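Local coordinates for Sensory/regulatory protein rpfC (Xanthomonas campestris pv. campestris, PDB 3M6M) that probably serves as the phosphoacceptor receiver domain of a hybrid sensor histidine kinase, binding magnesium at its acidic site, at residues Ala20-Ala25 / Ile63-Met68. Residues are numbered along the deposited sequence; the frame is centred on the assembly and turned at random.
Sequences ADDHEA and IVDLHM. With MG (magnesium ion), chain T.
Asp22 and Asp65 reach one magnesium ion by different torsions: Asp22 sets CG between its backbone N and carbonyl carbon (chi1 56°), whereas Asp65 turns CG away from its N (chi1 177°). Their carboxylates end up nearly coplanar, each giving one oxygen to the metal, Asp22 OD1 at 2.5 Å from magnesium and Asp65 OD2 at 2.3 Å. The backbone O of His67 is the third protein ligand, also 2.3 Å from the ion. Sharing the cation, Asp22 OD1 and Asp65 OD2 can lie 2.9 Å apart. Asp21 stacks its carboxylate on that of Asp65, Asp21 OD2 coming within 3.3 Å of Asp65 CG; Lys119 forms salt bridges to both acids. Asp21 OD1 takes the backbone N-H of His23 in an Asx turn, which helps fix this carboxylate. Met68 lies alongside, its CG 3.4 Å from Asp22 OD1. This is the acidic pocket of a CheY-like receiver, where Asp65 is probably the phosphoacceptor. It sits at the C-terminal ends of parallel strands 16-20 and 61-65, joined by hydrogen bonds from Ala20 N to Ile63 O (2.9 Å) and from Asp65 N to Ala20 O; helix 24-35 starts beside it, and helix 47-56 packs against Ala20 and Met68.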
loop_
_atom_site.group_PDB
_atom_site.type_symbol
_atom_site.label_atom_id
_atom_site.label_comp_id
_atom_site.label_asym_id
_atom_site.label_seq_id
_atom_site.Cartn_x
_atom_site.Cartn_y
_atom_site.Cartn_z
ATOM N N ALA D 20 7.788 -36.084 -22.575
ATOM C CA ALA D 20 6.445 -36.389 -22.088
ATOM C C ALA D 20 5.359 -35.904 -23.048
ATOM O O ALA D 20 5.290 -34.721 -23.383
ATOM C CB ALA D 20 6.230 -35.806 -20.699
ATOM N N ASP D 21 4.523 -36.842 -23.488
ATOM C CA ASP D 21 3.340 -36.550 -24.296
ATOM C C ASP D 21 2.327 -37.673 -24.107
ATOM O O ASP D 21 2.697 -38.851 -24.085
ATOM C CB ASP D 21 3.704 -36.404 -25.776
ATOM C CG ASP D 21 2.589 -35.776 -26.592
ATOM O OD1 ASP D 21 1.506 -36.391 -26.715
ATOM O OD2 ASP D 21 2.801 -34.669 -27.126
ATOM N N ASP D 22 1.054 -37.304 -23.978
ATOM C CA ASP D 22 -0.006 -38.278 -23.699
ATOM C C ASP D 22 -0.407 -39.137 -24.905
ATOM O O ASP D 22 -1.038 -40.183 -24.740
ATOM C CB ASP D 22 -1.233 -37.604 -23.063
ATOM C CG ASP D 22 -1.791 -36.468 -23.904
ATOM O OD1 ASP D 22 -1.036 -35.529 -24.231
ATOM O OD2 ASP D 22 -2.998 -36.506 -24.220
ATOM N N HIS D 23 -0.034 -38.698 -26.107
ATOM C CA HIS D 23 -0.318 -39.454 -27.327
ATOM C C HIS D 23 0.895 -40.241 -27.816
ATOM O O HIS D 23 2.016 -39.725 -27.836
ATOM C CB HIS D 23 -0.859 -38.536 -28.427
ATOM C CG HIS D 23 -2.269 -38.090 -28.193
ATOM N ND1 HIS D 23 -2.582 -36.875 -27.620
ATOM C CD2 HIS D 23 -3.451 -38.705 -28.438
ATOM C CE1 HIS D 23 -3.895 -36.758 -27.530
ATOM N NE2 HIS D 23 -4.445 -37.854 -28.019
ATOM N N GLU D 24 0.651 -41.491 -28.208
ATOM C CA GLU D 24 1.699 -42.420 -28.641
ATOM C C GLU D 24 2.464 -41.932 -29.873
ATOM O O GLU D 24 3.694 -42.001 -29.909
ATOM C CB GLU D 24 1.103 -43.811 -28.899
ATOM C CG GLU D 24 2.132 -44.906 -29.189
ATOM C CD GLU D 24 1.498 -46.271 -29.414
ATOM O OE1 GLU D 24 0.811 -46.774 -28.496
ATOM O OE2 GLU D 24 1.697 -46.848 -30.506
ATOM N N ALA D 25 1.730 -41.436 -30.867
ATOM C CA ALA D 25 2.324 -40.948 -32.113
ATOM C C ALA D 25 3.333 -39.817 -31.883
ATOM O O ALA D 25 4.416 -39.821 -32.477
ATOM C CB ALA D 25 1.234 -40.511 -33.089
ATOM N N ILE D 63 11.610 -32.326 -22.543
ATOM C CA ILE D 63 10.621 -31.839 -23.502
ATOM C C ILE D 63 9.234 -32.294 -23.062
ATOM O O ILE D 63 8.945 -33.492 -23.040
ATOM C CB ILE D 63 10.898 -32.336 -24.942
ATOM C CG1 ILE D 63 12.348 -32.044 -25.351
ATOM C CG2 ILE D 63 9.913 -31.697 -25.918
ATOM C CD1 ILE D 63 12.779 -32.696 -26.656
ATOM N N VAL D 64 8.386 -31.331 -22.709
ATOM C CA VAL D 64 7.052 -31.627 -22.192
ATOM C C VAL D 64 5.931 -31.117 -23.108
ATOM O O VAL D 64 6.019 -30.023 -23.668
ATOM C CB VAL D 64 6.871 -31.096 -20.733
ATOM C CG1 VAL D 64 6.765 -29.569 -20.693
ATOM C CG2 VAL D 64 5.664 -31.745 -20.065
ATOM N N ASP D 65 4.892 -31.933 -23.262
ATOM C CA ASP D 65 3.674 -31.526 -23.952
ATOM C C ASP D 65 2.844 -30.682 -22.997
ATOM O O ASP D 65 2.642 -31.064 -21.839
ATOM C CB ASP D 65 2.885 -32.759 -24.410
ATOM C CG ASP D 65 1.565 -32.409 -25.084
ATOM O OD1 ASP D 65 1.485 -31.377 -25.788
ATOM O OD2 ASP D 65 0.599 -33.183 -24.917
ATOM N N LEU D 66 2.370 -29.535 -23.477
ATOM C CA LEU D 66 1.599 -28.622 -22.638
ATOM C C LEU D 66 0.276 -29.228 -22.182
ATOM O O LEU D 66 -0.031 -29.209 -20.991
ATOM C CB LEU D 66 1.367 -27.278 -23.336
ATOM C CG LEU D 66 0.571 -26.195 -22.590
ATOM C CD1 LEU D 66 1.178 -25.846 -21.226
ATOM C CD2 LEU D 66 0.435 -24.948 -23.451
ATOM N N HIS D 67 -0.497 -29.767 -23.119
ATOM C CA HIS D 67 -1.823 -30.279 -22.786
ATOM C C HIS D 67 -1.880 -31.794 -22.645
ATOM O O HIS D 67 -1.870 -32.535 -23.632
ATOM C CB HIS D 67 -2.880 -29.742 -23.753
ATOM C CG HIS D 67 -3.103 -28.268 -23.624
ATOM N ND1 HIS D 67 -2.662 -27.362 -24.564
ATOM C CD2 HIS D 67 -3.696 -27.540 -22.648
ATOM C CE1 HIS D 67 -2.989 -26.140 -24.181
ATOM N NE2 HIS D 67 -3.613 -26.220 -23.020
ATOM N N MET D 68 -1.921 -32.230 -21.390
ATOM C CA MET D 68 -2.059 -33.635 -21.025
ATOM C C MET D 68 -3.113 -33.720 -19.925
ATOM O O MET D 68 -3.242 -32.787 -19.134
ATOM C CB MET D 68 -0.729 -34.199 -20.515
ATOM C CG MET D 68 0.420 -34.158 -21.523
ATOM S SD MET D 68 1.996 -34.768 -20.878
ATOM C CE MET D 68 2.356 -33.541 -19.621
HETATM MG MG MG T . -1.589 -33.514 -25.680
#